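Local coordinates for Mll7089 protein (Mesorhizobium loti, PDB 2OZ8) that is of unknown function but belongs to the mandelate racemase family of the enolase superfamily and may act as a magnesium-dependent hydro-lyase, at residues D146-A157 with R178-P188; D324-E332 with R343-A354. All blocks are in the same frame, centred on the assembly; numbering follows the deposited sequence.

The two contacts lie in series along the chain, with centres about 30 Å apart and nearest atoms about 10 Å apart, and they share no helix or strand. Contact 1 joins two neighbouring outer helices of the barrel domain, 146-158 and 173-184. Contact 2 joins two loop segments late in the chain, one of which runs into helix 352-357. Both are partly buried. Contact 1 has aromatic and aliphatic packing on its barrel side and a carboxylate with two arginines at one end. Contact 2 depends more on backbone, with a single beta bridge and two waters; its main side-chain feature is an arginine stacked on an amide. Its buried residues face barrel loops and the N-terminal sheet.

Contact 1: D146-A157 with R178-P188; sequences DDAFVSLFSHAA and RRLELLKTCVP
Phe-149 fills the hollow between Arg-179, Leu-182 and Leu-183. Its CG stands anti to the backbone N (chi1 176°), which carries the ring across to helix 173-184. Arg-179 covers one face: CD sits 4.3 Å from the ring centroid of Phe-149, almost on the ring normal. The guanidinium then slides back along the ring, the planes 47° apart. Phe-153 CD2 lies over the centre of the opposite face, and Leu-183 N meets the edge.

The next bump is Leu-183 CD1, which presses over one face of Phe-153, 3.6 Å from Phe-153 CG. Cys-186 SG lies against Val-150 CB at 3.7 Å and also touches Phe-153 CB. Further along, Ala-157 CB meets CD of Pro-188, in the loop after the helix, at 3.7 Å.

Helices 146-158 and 173-184 are successive outer helices of the beta/alpha barrel; the axes of segments 146-157 and 178-184 cross at -42°, 10.0 Å apart. Phe-149 and Phe-153 reach inward to strand 163-167, and Leu-183 touches Val-193 of strand 192-196.

At the N-terminal end of helix 146-158, Asp-146 forms salt bridges to Arg-178 and Arg-179. Asp-146 OD2 offers its syn lone pair to Arg-178 NH1 at 3.0 Å, in the guanidinium plane. Asp-146 OD1 takes a weak, bent bond from Arg-179 NH1 at 2.7 Å, and that nitrogen also donates to Leu-144 O. Leu-182 CD1 packs under the carboxylate, 3.6 Å from Asp-146 CG.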
loop_
_atom_site.group_PDB
_atom_site.type_symbol
_atom_site.label_atom_id
_atom_site.label_comp_id
_atom_site.label_asym_id
_atom_site.label_seq_id
_atom_site.Cartn_x
_atom_site.Cartn_y
_atom_site.Cartn_z
ATOM N N ASP A 146 39.712 27.435 9.188
ATOM C CA ASP A 146 38.875 28.325 9.995
ATOM C C ASP A 146 39.024 29.800 9.655
ATOM O O ASP A 146 38.022 30.528 9.626
ATOM C CB ASP A 146 39.018 28.052 11.498
ATOM C CG ASP A 146 38.325 26.741 11.919
ATOM O OD1 ASP A 146 37.588 26.165 11.076
ATOM O OD2 ASP A 146 38.499 26.278 13.090
ATOM N N ASP A 147 40.244 30.234 9.338
ATOM C CA ASP A 147 40.443 31.627 8.932
ATOM C C ASP A 147 39.809 31.978 7.604
ATOM O O ASP A 147 39.192 33.038 7.491
ATOM C CB ASP A 147 41.916 32.068 8.891
ATOM C CG ASP A 147 42.061 33.514 8.369
ATOM O OD1 ASP A 147 41.739 34.431 9.165
ATOM O OD2 ASP A 147 42.420 33.752 7.165
ATOM N N ALA A 148 39.992 31.136 6.593
ATOM C CA ALA A 148 39.361 31.383 5.273
ATOM C C ALA A 148 37.813 31.386 5.305
ATOM O O ALA A 148 37.193 32.162 4.596
ATOM C CB ALA A 148 39.864 30.411 4.256
ATOM N N PHE A 149 37.224 30.517 6.135
ATOM C CA PHE A 149 35.796 30.415 6.342
ATOM C C PHE A 149 35.165 31.719 6.896
ATOM O O PHE A 149 34.229 32.264 6.298
ATOM C CB PHE A 149 35.558 29.180 7.229
ATOM C CG PHE A 149 34.132 28.942 7.656
ATOM C CD1 PHE A 149 33.315 28.039 6.947
ATOM C CD2 PHE A 149 33.638 29.511 8.823
ATOM C CE1 PHE A 149 31.978 27.749 7.375
ATOM C CE2 PHE A 149 32.341 29.254 9.264
ATOM C CZ PHE A 149 31.498 28.364 8.541
ATOM N N VAL A 150 35.671 32.251 8.009
ATOM C CA VAL A 150 35.044 33.482 8.556
ATOM C C VAL A 150 35.245 34.634 7.592
ATOM O O VAL A 150 34.391 35.526 7.432
ATOM C CB VAL A 150 35.446 33.871 10.049
ATOM C CG1 VAL A 150 36.513 33.040 10.555
ATOM C CG2 VAL A 150 35.834 35.366 10.153
ATOM N N SER A 151 36.382 34.580 6.930
ATOM C CA SER A 151 36.715 35.595 5.986
ATOM C C SER A 151 35.680 35.650 4.836
ATOM O O SER A 151 35.163 36.723 4.500
ATOM C CB SER A 151 38.141 35.375 5.510
ATOM O OG SER A 151 38.323 36.181 4.389
ATOM N N LEU A 152 35.339 34.490 4.263
ATOM C CA LEU A 152 34.303 34.417 3.218
ATOM C C LEU A 152 32.917 34.817 3.773
ATOM O O LEU A 152 32.218 35.667 3.171
ATOM C CB LEU A 152 34.278 33.000 2.635
ATOM C CG LEU A 152 33.383 32.723 1.420
ATOM C CD1 LEU A 152 33.861 31.430 0.742
ATOM C CD2 LEU A 152 31.865 32.647 1.781
ATOM N N PHE A 153 32.527 34.236 4.925
ATOM C CA PHE A 153 31.177 34.482 5.429
ATOM C C PHE A 153 30.988 35.875 5.994
ATOM O O PHE A 153 29.938 36.455 5.812
ATOM C CB PHE A 153 30.628 33.366 6.339
ATOM C CG PHE A 153 30.237 32.116 5.578
ATOM C CD1 PHE A 153 29.119 32.095 4.769
ATOM C CD2 PHE A 153 30.988 30.978 5.665
ATOM C CE1 PHE A 153 28.763 30.960 4.061
ATOM C CE2 PHE A 153 30.659 29.837 4.932
ATOM C CZ PHE A 153 29.555 29.832 4.139
ATOM N N SER A 154 32.011 36.459 6.617
ATOM C CA SER A 154 31.879 37.867 6.982
ATOM C C SER A 154 31.975 38.829 5.753
ATOM O O SER A 154 31.284 39.855 5.705
ATOM C CB SER A 154 32.822 38.240 8.120
ATOM O OG SER A 154 34.136 38.099 7.672
ATOM N N HIS A 155 32.761 38.497 4.740
ATOM C CA HIS A 155 32.554 39.212 3.481
ATOM C C HIS A 155 31.100 39.103 2.958
ATOM O O HIS A 155 30.483 40.131 2.651
ATOM C CB HIS A 155 33.524 38.797 2.385
ATOM C CG HIS A 155 33.417 39.657 1.158
ATOM N ND1 HIS A 155 32.948 39.189 -0.054
ATOM C CD2 HIS A 155 33.691 40.974 0.974
ATOM C CE1 HIS A 155 32.959 40.176 -0.931
ATOM N NE2 HIS A 155 33.406 41.269 -0.334
ATOM N N ALA A 156 30.520 37.900 2.874
ATOM C CA ALA A 156 29.125 37.837 2.407
ATOM C C ALA A 156 28.157 38.740 3.219
ATOM O O ALA A 156 27.309 39.448 2.637
ATOM C CB ALA A 156 28.612 36.410 2.335
ATOM N N ALA A 157 28.262 38.706 4.545
ATOM C CA ALA A 157 27.429 39.576 5.387
ATOM C C ALA A 157 27.701 41.071 5.114
ATOM O O ALA A 157 26.737 41.875 5.030
ATOM C CB ALA A 157 27.565 39.234 6.870
ATOM N N ARG A 178 31.340 23.018 15.498
ATOM C CA ARG A 178 32.244 24.125 15.542
ATOM C C ARG A 178 32.063 25.068 14.372
ATOM O O ARG A 178 32.065 26.291 14.573
ATOM C CB ARG A 178 33.666 23.610 15.546
ATOM C CG ARG A 178 34.646 24.426 16.398
ATOM C CD ARG A 178 35.581 23.408 17.124
ATOM N NE ARG A 178 36.339 22.609 16.150
ATOM C CZ ARG A 178 37.073 23.138 15.160
ATOM N NH1 ARG A 178 37.122 24.488 15.001
ATOM N NH2 ARG A 178 37.750 22.318 14.325
ATOM N N ARG A 179 31.930 24.520 13.155
ATOM C CA ARG A 179 31.664 25.367 11.973
ATOM C C ARG A 179 30.397 26.223 12.125
ATOM O O ARG A 179 30.403 27.369 11.725
ATOM C CB ARG A 179 31.597 24.559 10.664
ATOM C CG ARG A 179 32.918 23.953 10.239
ATOM C CD ARG A 179 34.024 25.029 10.003
ATOM N NE ARG A 179 34.291 25.261 8.581
ATOM C CZ ARG A 179 35.491 25.366 8.017
ATOM N NH1 ARG A 179 36.602 25.302 8.734
ATOM N NH2 ARG A 179 35.560 25.576 6.707
ATOM N N LEU A 180 29.331 25.661 12.698
ATOM C CA LEU A 180 28.085 26.396 12.958
ATOM C C LEU A 180 28.286 27.506 14.011
ATOM O O LEU A 180 27.771 28.642 13.846
ATOM C CB LEU A 180 26.970 25.456 13.436
ATOM C CG LEU A 180 26.274 24.506 12.475
ATOM C CD1 LEU A 180 25.662 23.316 13.211
ATOM C CD2 LEU A 180 25.236 25.258 11.655
ATOM N N GLU A 181 28.984 27.167 15.098
ATOM C CA GLU A 181 29.408 28.196 16.068
ATOM C C GLU A 181 30.275 29.302 15.405
ATOM O O GLU A 181 30.041 30.465 15.647
ATOM C CB GLU A 181 30.181 27.570 17.255
ATOM C CG GLU A 181 29.388 26.852 18.323
ATOM C CD GLU A 181 30.291 25.939 19.215
ATOM O OE1 GLU A 181 31.531 26.207 19.344
ATOM O OE2 GLU A 181 29.762 24.937 19.794
ATOM N N LEU A 182 31.290 28.935 14.605
ATOM C CA LEU A 182 32.095 29.928 13.864
ATOM C C LEU A 182 31.215 30.809 12.992
ATOM O O LEU A 182 31.381 32.047 12.959
ATOM C CB LEU A 182 33.128 29.262 12.961
ATOM C CG LEU A 182 34.567 28.951 13.358
ATOM C CD1 LEU A 182 35.443 28.838 12.083
ATOM C CD2 LEU A 182 35.124 30.046 14.317
ATOM N N LEU A 183 30.284 30.181 12.274
ATOM C CA LEU A 183 29.384 30.945 11.427
ATOM C C LEU A 183 28.575 31.992 12.224
ATOM O O LEU A 183 28.421 33.126 11.761
ATOM C CB LEU A 183 28.485 30.017 10.608
ATOM C CG LEU A 183 27.504 30.683 9.662
ATOM C CD1 LEU A 183 28.135 31.374 8.437
ATOM C CD2 LEU A 183 26.407 29.699 9.235
ATOM N N LYS A 184 28.093 31.626 13.419
ATOM C CA LYS A 184 27.302 32.529 14.242
ATOM C C LYS A 184 28.118 33.780 14.692
ATOM O O LYS A 184 27.578 34.887 14.783
ATOM C CB LYS A 184 26.622 31.785 15.398
ATOM C CG LYS A 184 26.152 32.672 16.560
ATOM C CD LYS A 184 25.030 32.099 17.512
ATOM C CE LYS A 184 24.461 33.312 18.346
ATOM N NZ LYS A 184 23.411 33.125 19.444
ATOM N N THR A 185 29.414 33.606 14.892
ATOM C CA THR A 185 30.301 34.716 15.223
ATOM C C THR A 185 30.579 35.667 14.058
ATOM O O THR A 185 31.224 36.698 14.272
ATOM C CB THR A 185 31.712 34.264 15.691
ATOM O OG1 THR A 185 32.435 33.717 14.586
ATOM C CG2 THR A 185 31.666 33.259 16.838
ATOM N N CYS A 186 30.145 35.364 12.832
ATOM C CA CYS A 186 30.445 36.323 11.773
ATOM C C CYS A 186 29.303 36.836 10.911
ATOM O O CYS A 186 29.533 37.577 9.952
ATOM C CB CYS A 186 31.668 35.933 10.950
ATOM S SG CYS A 186 31.777 34.315 10.202
ATOM N N VAL A 187 28.081 36.502 11.300
ATOM C CA VAL A 187 26.906 36.998 10.636
ATOM C C VAL A 187 25.889 37.657 11.582
ATOM O O VAL A 187 25.814 37.330 12.775
ATOM C CB VAL A 187 26.247 35.910 9.715
ATOM C CG1 VAL A 187 27.266 35.387 8.728
ATOM C CG2 VAL A 187 25.536 34.789 10.507
ATOM N N PRO A 188 25.116 38.618 11.060
ATOM C CA PRO A 188 24.124 39.250 11.941
ATOM C C PRO A 188 23.228 38.225 12.582
ATOM O O PRO A 188 22.963 37.193 11.967
ATOM C CB PRO A 188 23.317 40.145 11.004
ATOM C CG PRO A 188 24.281 40.439 9.855
ATOM C CD PRO A 188 25.115 39.195 9.696
#

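Contact 2: D324-E332 with R343-A354; sequences DHLVEQPIE and RPGHGLVLSEKA
Arg-343 leaves its backbone with CG anti to the carbonyl carbon (chi1 -67°) and turns at chi3 (-112°), which lays the guanidinium against Gln-329. Gln-329 runs out straight from CG, and its amide stacks on the guanidinium with the planes only 10° apart. Gln-329 CG lies over one face, 3.4 Å from Arg-343 NH1. The same NH1 gives a weak bond to Gln-329 O. A leucine in place of Arg-343 would probably leave the Gln-329 amide without its stacking partner and freer to turn.

The backbones meet in a single beta bridge, Val-327 with Leu-350. Glu-328 N donates to Val-349 O and Ser-351 N to Leu-326 O, both at 2.8 Å. Beyond the bridge, water 2 accepts from Gln-329 N and Val-349 N and so continues the pairing.

Ser-351 is the N-cap of helix 352-357: its OG accepts from Ala-354 N at 3.0 Å. Water 1 links that OG to His-325 O. On the buried side, Leu-348 CD2 packs 4.0 Å from Ile-331 CD1.

Leu-348 and Val-327 both touch Leu-300 in a barrel loop. Here the barrel domain meets the N-terminal part, as in enolase-superfamily proteins whose N-terminal domain caps the barrel. His-346 donates through NE2 to Leu-47 O and packs on Val-108 of helix 103-118, while Leu-350 rests on Ala-35 and Glu-37 of strand 27-40.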
loop_
_atom_site.group_PDB
_atom_site.type_symbol
_atom_site.label_atom_id
_atom_site.label_comp_id
_atom_site.label_asym_id
_atom_site.label_seq_id
_atom_site.Cartn_x
_atom_site.Cartn_y
_atom_site.Cartn_z
ATOM N N ASP A 324 34.082 35.339 -13.182
ATOM C CA ASP A 324 33.500 36.498 -13.839
ATOM C C ASP A 324 34.334 36.994 -15.029
ATOM O O ASP A 324 33.798 37.587 -15.975
ATOM C CB ASP A 324 33.288 37.634 -12.818
ATOM C CG ASP A 324 32.171 37.338 -11.803
ATOM O OD1 ASP A 324 31.643 36.187 -11.706
ATOM O OD2 ASP A 324 31.801 38.282 -11.089
ATOM N N HIS A 325 35.642 36.763 -14.978
ATOM C CA HIS A 325 36.534 37.230 -16.006
ATOM C C HIS A 325 36.194 36.634 -17.393
ATOM O O HIS A 325 36.614 37.172 -18.459
ATOM C CB HIS A 325 37.979 36.920 -15.621
ATOM C CG HIS A 325 38.271 35.463 -15.558
ATOM N ND1 HIS A 325 37.791 34.648 -14.551
ATOM C CD2 HIS A 325 38.987 34.664 -16.387
ATOM C CE1 HIS A 325 38.199 33.413 -14.763
ATOM N NE2 HIS A 325 38.928 33.395 -15.870
ATOM N N LEU A 326 35.426 35.554 -17.393
ATOM C CA LEU A 326 35.119 34.893 -18.623
ATOM C C LEU A 326 34.034 35.602 -19.436
ATOM O O LEU A 326 33.907 35.332 -20.631
ATOM C CB LEU A 326 34.750 33.436 -18.389
ATOM C CG LEU A 326 35.723 32.409 -17.812
ATOM C CD1 LEU A 326 34.951 31.155 -17.400
ATOM C CD2 LEU A 326 36.878 32.034 -18.731
ATOM N N VAL A 327 33.262 36.498 -18.819
ATOM C CA VAL A 327 32.136 37.130 -19.518
ATOM C C VAL A 327 32.199 38.663 -19.431
ATOM O O VAL A 327 32.865 39.216 -18.535
ATOM C CB VAL A 327 30.763 36.678 -18.933
ATOM C CG1 VAL A 327 30.337 35.265 -19.442
ATOM C CG2 VAL A 327 30.775 36.801 -17.401
ATOM N N GLU A 328 31.477 39.350 -20.325
ATOM C CA GLU A 328 31.502 40.823 -20.370
ATOM C C GLU A 328 30.858 41.409 -19.153
ATOM O O GLU A 328 31.493 42.195 -18.474
ATOM C CB GLU A 328 30.867 41.376 -21.651
ATOM C CG GLU A 328 31.669 40.987 -22.886
ATOM C CD GLU A 328 31.051 41.390 -24.210
ATOM O OE1 GLU A 328 29.854 41.831 -24.266
ATOM O OE2 GLU A 328 31.801 41.249 -25.216
ATOM N N GLN A 329 29.607 41.042 -18.876
ATOM C CA GLN A 329 28.939 41.423 -17.621
ATOM C C GLN A 329 28.206 40.274 -16.940
ATOM O O GLN A 329 27.194 39.761 -17.448
ATOM C CB GLN A 329 27.995 42.633 -17.773
ATOM C CG GLN A 329 27.299 42.658 -19.056
ATOM C CD GLN A 329 26.761 44.008 -19.449
ATOM O OE1 GLN A 329 26.328 44.800 -18.611
ATOM N NE2 GLN A 329 26.761 44.267 -20.747
ATOM N N PRO A 330 28.675 39.924 -15.750
ATOM C CA PRO A 330 28.133 38.843 -14.937
ATOM C C PRO A 330 26.769 39.266 -14.414
ATOM O O PRO A 330 26.433 40.449 -14.517
ATOM C CB PRO A 330 29.137 38.737 -13.771
ATOM C CG PRO A 330 29.773 40.082 -13.694
ATOM C CD PRO A 330 29.781 40.639 -15.097
ATOM N N ILE A 331 26.010 38.312 -13.870
ATOM C CA ILE A 331 24.723 38.571 -13.249
ATOM C C ILE A 331 24.845 39.436 -11.996
ATOM O O ILE A 331 25.561 39.091 -11.077
ATOM C CB ILE A 331 23.982 37.213 -12.865
ATOM C CG1 ILE A 331 23.665 36.358 -14.114
ATOM C CG2 ILE A 331 22.698 37.478 -12.032
ATOM C CD1 ILE A 331 23.043 37.154 -15.352
ATOM N N GLU A 332 24.113 40.540 -11.952
ATOM C CA GLU A 332 24.054 41.371 -10.764
ATOM C C GLU A 332 23.481 40.647 -9.507
ATOM O O GLU A 332 22.387 40.086 -9.539
ATOM C CB GLU A 332 23.216 42.632 -11.038
ATOM C CG GLU A 332 23.359 43.697 -9.938
ATOM C CD GLU A 332 22.503 44.932 -10.159
ATOM O OE1 GLU A 332 21.726 44.980 -11.147
ATOM O OE2 GLU A 332 22.584 45.875 -9.307
ATOM N N ARG A 343 18.800 42.445 -20.645
ATOM C CA ARG A 343 19.478 42.247 -21.916
ATOM C C ARG A 343 18.848 41.042 -22.632
ATOM O O ARG A 343 18.126 40.283 -22.003
ATOM C CB ARG A 343 20.962 41.979 -21.652
ATOM C CG ARG A 343 21.768 43.169 -21.054
ATOM C CD ARG A 343 23.175 42.701 -20.624
ATOM N NE ARG A 343 23.207 42.783 -19.179
ATOM C CZ ARG A 343 23.759 41.920 -18.352
ATOM N NH1 ARG A 343 24.389 40.831 -18.773
ATOM N NH2 ARG A 343 23.678 42.174 -17.063
ATOM N N PRO A 344 19.076 40.878 -23.957
ATOM C CA PRO A 344 18.553 39.666 -24.594
ATOM C C PRO A 344 19.316 38.418 -24.233
ATOM O O PRO A 344 20.485 38.493 -23.842
ATOM C CB PRO A 344 18.706 39.957 -26.096
ATOM C CG PRO A 344 19.808 40.962 -26.192
ATOM C CD PRO A 344 19.684 41.805 -24.950
ATOM N N GLY A 345 18.657 37.268 -24.385
ATOM C CA GLY A 345 19.236 36.030 -23.919
ATOM C C GLY A 345 19.289 35.974 -22.404
ATOM O O GLY A 345 18.474 36.618 -21.681
ATOM N N HIS A 346 20.221 35.170 -21.917
ATOM C CA HIS A 346 20.454 35.086 -20.490
ATOM C C HIS A 346 21.367 36.225 -19.997
ATOM O O HIS A 346 21.624 36.343 -18.812
ATOM C CB HIS A 346 20.939 33.694 -20.037
ATOM C CG HIS A 346 22.090 33.129 -20.812
ATOM N ND1 HIS A 346 23.217 33.859 -21.144
ATOM C CD2 HIS A 346 22.301 31.876 -21.286
ATOM C CE1 HIS A 346 24.069 33.075 -21.787
ATOM N NE2 HIS A 346 23.529 31.870 -21.901
ATOM N N GLY A 347 21.846 37.050 -20.935
ATOM C CA GLY A 347 22.665 38.232 -20.648
ATOM C C GLY A 347 24.135 37.908 -20.494
ATOM O O GLY A 347 24.907 38.781 -20.152
ATOM N N LEU A 348 24.547 36.648 -20.680
ATOM C CA LEU A 348 25.964 36.329 -20.527
ATOM C C LEU A 348 26.575 36.256 -21.909
ATOM O O LEU A 348 26.095 35.538 -22.796
ATOM C CB LEU A 348 26.229 35.068 -19.682
ATOM C CG LEU A 348 25.674 35.067 -18.236
ATOM C CD1 LEU A 348 25.657 33.647 -17.665
ATOM C CD2 LEU A 348 26.375 36.102 -17.237
ATOM N N VAL A 349 27.627 37.049 -22.097
ATOM C CA VAL A 349 28.383 37.044 -23.363
ATOM C C VAL A 349 29.840 36.873 -23.057
ATOM O O VAL A 349 30.377 37.580 -22.243
ATOM C CB VAL A 349 28.185 38.363 -24.206
ATOM C CG1 VAL A 349 29.028 38.286 -25.488
ATOM C CG2 VAL A 349 26.720 38.610 -24.533
ATOM N N LEU A 350 30.471 35.938 -23.734
ATOM C CA LEU A 350 31.851 35.578 -23.488
ATOM C C LEU A 350 32.789 36.769 -23.721
ATOM O O LEU A 350 32.578 37.563 -24.646
ATOM C CB LEU A 350 32.203 34.454 -24.422
ATOM C CG LEU A 350 33.225 33.432 -23.990
ATOM C CD1 LEU A 350 32.800 32.772 -22.711
ATOM C CD2 LEU A 350 33.304 32.435 -25.137
ATOM N N SER A 351 33.792 36.937 -22.874
ATOM C CA SER A 351 34.685 38.077 -23.007
ATOM C C SER A 351 35.741 37.746 -24.064
ATOM O O SER A 351 36.398 36.713 -24.008
ATOM C CB SER A 351 35.297 38.396 -21.659
ATOM O OG SER A 351 36.548 39.046 -21.750
ATOM N N GLU A 352 35.871 38.602 -25.061
ATOM C CA GLU A 352 36.877 38.363 -26.108
ATOM C C GLU A 352 38.300 38.427 -25.541
ATOM O O GLU A 352 39.148 37.595 -25.897
ATOM C CB GLU A 352 36.657 39.260 -27.342
ATOM C CG GLU A 352 35.278 38.999 -28.037
ATOM C CD GLU A 352 35.114 37.582 -28.637
ATOM O OE1 GLU A 352 36.135 36.973 -29.012
ATOM O OE2 GLU A 352 33.958 37.088 -28.768
ATOM N N LYS A 353 38.532 39.359 -24.618
ATOM C CA LYS A 353 39.812 39.387 -23.927
ATOM C C LYS A 353 40.049 38.049 -23.250
ATOM O O LYS A 353 41.149 37.483 -23.344
ATOM C CB LYS A 353 39.880 40.512 -22.899
ATOM C CG LYS A 353 39.949 41.921 -23.511
ATOM C CD LYS A 353 39.751 43.045 -22.441
ATOM C CE LYS A 353 39.425 44.411 -23.125
ATOM N NZ LYS A 353 38.682 45.348 -22.213
ATOM N N ALA A 354 39.015 37.520 -22.598
ATOM C CA ALA A 354 39.123 36.236 -21.894
ATOM C C ALA A 354 39.410 35.060 -22.802
ATOM O O ALA A 354 40.277 34.270 -22.491
ATOM C CB ALA A 354 37.874 35.964 -21.031
HETATM O O HOH W 1 36.792 39.968 -18.606
HETATM O O HOH W 2 28.080 39.165 -20.415
#